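Local coordinates for uncharacterized protein (PDB 3LPZ) that probably serves as Get4 of the Get pathway, an alpha-solenoid protein that binds Get5 and takes part in the biogenesis of tail-anchored membrane proteins, at residues Leu77-Leu80 and Leu81-Phe85; Arg114-Phe117 and Val118-Ile122; Met121-Trp124 and Ser125-Gly129. One frame throughout, in Å; residues are numbered along the deposited sequence. Where two conformers were deposited one is given.

Interaction 1: residues Leu77-Leu80 and Leu81-Phe85; sequences LAVL and LVDTF
In helix 71-88 of the Get4 alpha-solenoid, in which successive helices stack side by side, Thr84 bonds back to the backbone of Leu80, one turn earlier. Four consecutive i to i+4 bonds carry the backbone here, from Leu81 N to Leu77 O, Val82 N to Ala78 O, Asp83 N to Val79 O and Thr84 N to Leu80 O; the third is the straightest, with an N-H...O angle of 161°. The Thr84 hydroxyl adds a second bond to the last of these carbonyls: OG1 gives its proton to Leu80 O at 2.8 Å. It can reach back because OG1 stands beside its own backbone N and anti to the carbonyl carbon (chi1 -62°). This donor comes from above the carbonyl plane, 40° out of it, and from the face opposite to Thr84 N. Leu80 O is thus gripped by two donors of one residue, and the hydroxyl of this buried threonine is satisfied within its own helix.

The apolar residues touch different neighbouring helices. Leu77 meets helix 28-47 and helix 51-67, while Val82 meets helix 94-104 and helix 112-128, where Phe117 and Trp124 receive it. Within the turn, the CB of Leu81 rests 3.3 Å from Ala78 O, and Val82 CG2 lies 3.7 Å from that same oxygen. Asp83, modelled in two conformers, runs alongside Val79 in the given one and directs OD1 to a salt bridge with Arg86. One turn further on, Leu81 CD1 sits over one face of the Phe85 ring, 4.1 Å above its plane and offset toward the rim.

Interaction 2: residues Arg114-Phe117 and Val118-Ile122; sequences RKRF and VKEMI
Arg114 through Met121 follow regular alpha-helical geometry within helix 112-128, with i to i+4 bonds such as Met121 N to Phe117 O (2.9 Å). On the outer side Arg116 reaches along the helix to Glu120. Its chain is extended from CG to NE, with CG anti to the backbone N (chi1 -172°), whereas Glu120 bends at chi2 to meet it. NH1 then stands 2.6 Å from Glu120 OE2 in a salt bridge. The carboxylate oxygen is approached on its anti side and 30° out of plane, and the two flat groups are nearly perpendicular, so a single N-H makes the bond rather than a paired, bidentate one. Arg116 has two deposited conformers; this geometry is that of the one given.

On the buried side Met121 SD comes to 3.8 Å from Phe117 CE2, an oblique Met-aromatic contact in which the sulfur is 4.6 Å from the ring centroid. Phe117 also meets the Phe107 ring and residues of helices 71-88 and 94-104, while Met121 reaches on to Leu138 and Val142 of helix 136-148. Glu120 has a second cationic mate, because OE1 bonds Arg86 of helix 71-88. With a guanidinium at each oxygen, the carboxylate is likely to stay ionised, and its orientation does not depend on Arg116 alone.

Interaction 3: residues Met121-Trp124 and Ser125-Gly129; sequences MIDW and SKKFG
Ile122 O is gripped by two donors, Lys126 N at 2.9 Å and Ser125 OG at 2.6 Å. The Ser125 hydroxyl turns back to it because OG stands between the backbone N and the carbonyl carbon (chi1 80°), and Ser125 OG itself accepts a bond from Asp135 N. The buried serine therefore ties this part of helix 112-128 to Asp135, just ahead of helix 136-148.

On the outer face Lys127 crosses Asp123 at a slant, and its NZ meets the syn lone pair of Asp123 OD1 at 2.8 Å in an i to i+4 salt bridge. A water that accepts from Lys126 NZ at 3.0 Å donates weakly to OD1, while OD2 pairs with Arg86.

Trp124 and Phe128 lie a turn apart with planes near parallel, at 19°, but so far slid that the five-membered ring and the phenyl scarcely overlap. The closest approach is Trp124 CD1 to Phe128 CD1 at 3.5 Å, while the indole NE1 donates to Gln90 O. A leucine in place of Trp124 would probably leave Gln90 O without its indole donor and the Phe128 ring freer to turn.

In the solenoid, the indole packs between helix 71-88 and helix 94-104, touching Val82, Arg86, Ser96 and Leu100, while Ile122 and Ser125 face helix 136-148.

Interactions 2 and 3 are successive parts of helix 112-128, sharing Met121 and Ile122 with centres about 10 Å apart, and interaction 1 lies on the neighbouring helix 71-88, its centre about 10 Å and 12 Å from theirs. Val82 joins all three: its CG2 is 3.8 Å from Phe117 CE1 of interaction 2, and its CG1 is 3.6 Å from Trp124 CB of interaction 3. Further along, Phe85 CB comes to 3.6 Å from Trp124 NE1. Polar links run beside this apolar seam, since Arg86 pairs with Glu120 and Asp123 and, in the given conformer, with Asp83. No ligand is involved; each contact is local to one helix, and the packing of helix 71-88 on helix 112-128 brings interaction 1 against the other two.

Interaction 1: residues Leu77-Leu80 and Leu81-Phe85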
# COMPACT_ATOMS: atom_id res chain seq x y z
N LEU A 77 12.26 -22.01 -3.95
CA LEU A 77 12.35 -21.94 -5.42
C LEU A 77 11.75 -20.65 -5.98
O LEU A 77 12.26 -20.10 -6.97
CB LEU A 77 11.70 -23.15 -6.08
CG LEU A 77 12.64 -24.21 -6.64
CD1 LEU A 77 13.87 -24.44 -5.77
CD2 LEU A 77 11.92 -25.47 -6.96
N ALA A 78 10.67 -20.18 -5.36
CA ALA A 78 10.04 -18.92 -5.79
C ALA A 78 10.99 -17.75 -5.55
O ALA A 78 11.08 -16.84 -6.37
CB ALA A 78 8.68 -18.69 -5.06
N VAL A 79 11.71 -17.76 -4.43
CA VAL A 79 12.74 -16.73 -4.17
C VAL A 79 13.88 -16.82 -5.20
O VAL A 79 14.37 -15.78 -5.71
CB VAL A 79 13.28 -16.81 -2.69
CG1 VAL A 79 14.48 -15.87 -2.44
CG2 VAL A 79 12.15 -16.47 -1.69
N LEU A 80 14.28 -18.05 -5.54
CA LEU A 80 15.34 -18.26 -6.55
C LEU A 80 14.88 -17.72 -7.91
O LEU A 80 15.67 -17.20 -8.68
CB LEU A 80 15.67 -19.76 -6.65
CG LEU A 80 16.88 -20.18 -7.50
CD1 LEU A 80 18.13 -19.38 -7.10
CD2 LEU A 80 17.13 -21.70 -7.40
N LEU A 81 13.59 -17.84 -8.19
CA LEU A 81 13.02 -17.36 -9.43
C LEU A 81 13.22 -15.84 -9.54
O LEU A 81 13.60 -15.33 -10.60
CB LEU A 81 11.52 -17.71 -9.50
CG LEU A 81 10.71 -17.08 -10.66
CD1 LEU A 81 11.28 -17.54 -12.03
CD2 LEU A 81 9.20 -17.36 -10.53
N VAL A 82 12.94 -15.12 -8.45
CA VAL A 82 13.16 -13.67 -8.44
C VAL A 82 14.64 -13.39 -8.64
O VAL A 82 14.99 -12.50 -9.40
CB VAL A 82 12.72 -12.99 -7.10
CG1 VAL A 82 13.05 -11.48 -7.13
CG2 VAL A 82 11.23 -13.20 -6.85
N ASP A 83 15.53 -14.11 -7.95
CA ASP A 83 16.96 -13.84 -8.12
C ASP A 83 17.41 -14.13 -9.56
O ASP A 83 18.34 -13.50 -10.09
CB ASP A 83 17.77 -14.61 -7.07
CG ASP A 83 17.80 -13.88 -5.73
OD1 ASP A 83 18.33 -12.74 -5.64
OD2 ASP A 83 17.29 -14.44 -4.74
N THR A 84 16.73 -15.09 -10.19
CA THR A 84 17.01 -15.43 -11.57
C THR A 84 16.61 -14.28 -12.48
O THR A 84 17.35 -13.97 -13.41
CB THR A 84 16.32 -16.76 -11.97
OG1 THR A 84 16.85 -17.81 -11.14
CG2 THR A 84 16.57 -17.10 -13.44
N PHE A 85 15.45 -13.65 -12.22
CA PHE A 85 15.01 -12.47 -13.01
C PHE A 85 16.05 -11.35 -12.88
O PHE A 85 16.40 -10.69 -13.85
CB PHE A 85 13.64 -11.96 -12.53
CG PHE A 85 12.43 -12.76 -13.05
CD1 PHE A 85 12.44 -13.39 -14.29
CD2 PHE A 85 11.26 -12.82 -12.30
CE1 PHE A 85 11.30 -14.10 -14.76
CE2 PHE A 85 10.12 -13.54 -12.76
CZ PHE A 85 10.15 -14.16 -13.99

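Interaction 2: residues Arg114-Phe117 and Val118-Ile122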
# COMPACT_ATOMS: atom_id res chain seq x y z
N ARG A 114 6.95 -16.86 2.62
CA ARG A 114 6.16 -15.88 1.81
C ARG A 114 6.58 -14.42 2.06
O ARG A 114 6.57 -13.60 1.14
CB ARG A 114 4.64 -16.05 1.98
CG ARG A 114 3.89 -15.29 0.90
CD ARG A 114 2.39 -15.33 1.06
NE ARG A 114 1.98 -14.46 2.15
CZ ARG A 114 0.73 -14.14 2.42
NH1 ARG A 114 -0.26 -14.61 1.66
NH2 ARG A 114 0.46 -13.33 3.45
N LYS A 115 6.96 -14.11 3.30
CA LYS A 115 7.44 -12.77 3.68
C LYS A 115 8.69 -12.38 2.90
O LYS A 115 8.79 -11.27 2.37
CB LYS A 115 7.78 -12.72 5.19
CG LYS A 115 6.62 -12.98 6.15
CD LYS A 115 7.12 -13.00 7.61
CE LYS A 115 5.98 -12.86 8.63
NZ LYS A 115 4.84 -13.78 8.33
N ARG A 116 9.65 -13.29 2.86
CA ARG A 116 10.88 -13.10 2.07
C ARG A 116 10.54 -12.99 0.58
O ARG A 116 11.05 -12.11 -0.11
CB ARG A 116 11.87 -14.25 2.30
CG ARG A 116 13.27 -14.07 1.66
CD ARG A 116 14.11 -15.33 1.88
NE ARG A 116 15.43 -15.30 1.22
CZ ARG A 116 16.00 -14.21 0.73
NH1 ARG A 116 15.38 -13.05 0.83
NH2 ARG A 116 17.19 -14.28 0.15
N PHE A 117 9.67 -13.87 0.08
CA PHE A 117 9.30 -13.83 -1.34
C PHE A 117 8.71 -12.46 -1.70
O PHE A 117 9.09 -11.86 -2.71
CB PHE A 117 8.32 -14.95 -1.70
CG PHE A 117 7.84 -14.89 -3.11
CD1 PHE A 117 8.70 -15.18 -4.17
CD2 PHE A 117 6.52 -14.49 -3.40
CE1 PHE A 117 8.26 -15.12 -5.52
CE2 PHE A 117 6.08 -14.42 -4.74
CZ PHE A 117 6.96 -14.75 -5.80
N VAL A 118 7.79 -11.96 -0.86
CA VAL A 118 7.12 -10.69 -1.14
C VAL A 118 8.13 -9.55 -1.15
O VAL A 118 8.13 -8.72 -2.07
CB VAL A 118 5.93 -10.39 -0.17
CG1 VAL A 118 5.52 -8.88 -0.20
CG2 VAL A 118 4.71 -11.31 -0.53
N LYS A 119 9.00 -9.53 -0.15
CA LYS A 119 10.07 -8.55 -0.10
C LYS A 119 10.96 -8.58 -1.35
O LYS A 119 11.24 -7.53 -1.94
CB LYS A 119 10.91 -8.78 1.16
CG LYS A 119 11.76 -7.62 1.58
CD LYS A 119 13.17 -7.67 1.00
CE LYS A 119 14.06 -6.60 1.67
NZ LYS A 119 14.92 -5.89 0.65
N GLU A 120 11.40 -9.78 -1.75
CA GLU A 120 12.30 -9.90 -2.90
C GLU A 120 11.63 -9.45 -4.19
O GLU A 120 12.23 -8.71 -4.98
CB GLU A 120 12.86 -11.32 -3.04
CG GLU A 120 13.76 -11.75 -1.85
CD GLU A 120 15.06 -10.94 -1.71
OE1 GLU A 120 15.55 -10.33 -2.69
OE2 GLU A 120 15.61 -10.91 -0.60
N MET A 121 10.40 -9.92 -4.40
CA MET A 121 9.63 -9.68 -5.61
C MET A 121 9.39 -8.15 -5.79
O MET A 121 9.59 -7.59 -6.88
CB MET A 121 8.30 -10.46 -5.48
CG MET A 121 7.22 -10.18 -6.52
SD MET A 121 5.60 -10.91 -6.07
CE MET A 121 4.93 -9.75 -4.86
N ILE A 122 8.96 -7.49 -4.71
CA ILE A 122 8.74 -6.04 -4.75
C ILE A 122 10.05 -5.30 -5.05
O ILE A 122 10.04 -4.35 -5.85
CB ILE A 122 8.12 -5.50 -3.44
CG1 ILE A 122 6.68 -6.04 -3.25
CG2 ILE A 122 8.16 -3.92 -3.37
CD1 ILE A 122 5.67 -5.55 -4.26

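Interaction 3: residues Met121-Trp124 and Ser125-Gly129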
# COMPACT_ATOMS: atom_id res chain seq x y z
N MET A 121 10.40 -9.92 -4.40
CA MET A 121 9.63 -9.68 -5.61
C MET A 121 9.39 -8.15 -5.79
O MET A 121 9.59 -7.59 -6.88
CB MET A 121 8.30 -10.46 -5.48
CG MET A 121 7.22 -10.18 -6.52
SD MET A 121 5.60 -10.91 -6.07
CE MET A 121 4.93 -9.75 -4.86
N ILE A 122 8.96 -7.49 -4.71
CA ILE A 122 8.74 -6.04 -4.75
C ILE A 122 10.05 -5.30 -5.05
O ILE A 122 10.04 -4.35 -5.85
CB ILE A 122 8.12 -5.50 -3.44
CG1 ILE A 122 6.68 -6.04 -3.25
CG2 ILE A 122 8.16 -3.92 -3.37
CD1 ILE A 122 5.67 -5.55 -4.26
N ASP A 123 11.15 -5.73 -4.42
CA ASP A 123 12.47 -5.10 -4.59
C ASP A 123 12.95 -5.29 -6.02
O ASP A 123 13.45 -4.35 -6.65
CB ASP A 123 13.51 -5.66 -3.60
CG ASP A 123 14.91 -5.14 -3.88
OD1 ASP A 123 15.23 -4.02 -3.43
OD2 ASP A 123 15.67 -5.83 -4.57
N TRP A 124 12.79 -6.48 -6.58
CA TRP A 124 13.13 -6.64 -8.00
C TRP A 124 12.28 -5.67 -8.85
O TRP A 124 12.78 -5.04 -9.76
CB TRP A 124 12.95 -8.08 -8.45
CG TRP A 124 12.74 -8.24 -9.94
CD1 TRP A 124 13.71 -8.26 -10.93
CD2 TRP A 124 11.49 -8.40 -10.62
NE1 TRP A 124 13.13 -8.46 -12.15
CE2 TRP A 124 11.77 -8.53 -12.00
CE3 TRP A 124 10.15 -8.46 -10.19
CZ2 TRP A 124 10.77 -8.71 -12.96
CZ3 TRP A 124 9.14 -8.63 -11.15
CH2 TRP A 124 9.47 -8.76 -12.52
N SER A 125 10.99 -5.54 -8.52
CA SER A 125 10.11 -4.69 -9.33
C SER A 125 10.50 -3.19 -9.22
O SER A 125 10.29 -2.43 -10.15
CB SER A 125 8.65 -4.93 -8.97
OG SER A 125 8.28 -4.22 -7.79
N LYS A 126 11.06 -2.77 -8.09
CA LYS A 126 11.53 -1.38 -7.93
C LYS A 126 12.73 -1.11 -8.81
O LYS A 126 12.81 -0.06 -9.47
CB LYS A 126 11.93 -1.10 -6.48
CG LYS A 126 10.82 -1.21 -5.47
CD LYS A 126 11.41 -0.99 -4.08
CE LYS A 126 10.37 -0.64 -3.08
NZ LYS A 126 11.03 -0.43 -1.76
N LYS A 127 13.68 -2.05 -8.80
CA LYS A 127 14.94 -1.89 -9.51
C LYS A 127 14.83 -2.21 -11.00
O LYS A 127 15.55 -1.64 -11.80
CB LYS A 127 16.02 -2.73 -8.81
CG LYS A 127 16.49 -2.00 -7.54
CD LYS A 127 17.29 -2.83 -6.57
CE LYS A 127 17.66 -1.95 -5.39
NZ LYS A 127 17.56 -2.71 -4.11
N PHE A 128 13.91 -3.10 -11.37
CA PHE A 128 13.82 -3.58 -12.74
C PHE A 128 12.53 -3.13 -13.45
O PHE A 128 12.26 -3.54 -14.56
CB PHE A 128 14.05 -5.11 -12.76
CG PHE A 128 15.50 -5.49 -12.50
CD1 PHE A 128 15.99 -5.61 -11.18
CD2 PHE A 128 16.40 -5.66 -13.56
CE1 PHE A 128 17.31 -5.96 -10.93
CE2 PHE A 128 17.75 -6.00 -13.32
CZ PHE A 128 18.20 -6.15 -12.01
N GLY A 129 11.77 -2.25 -12.81
CA GLY A 129 10.51 -1.75 -13.39
C GLY A 129 10.54 -0.23 -13.48
O GLY A 129 11.45 0.41 -12.96
O HOH W 1 12.95 -2.65 -1.39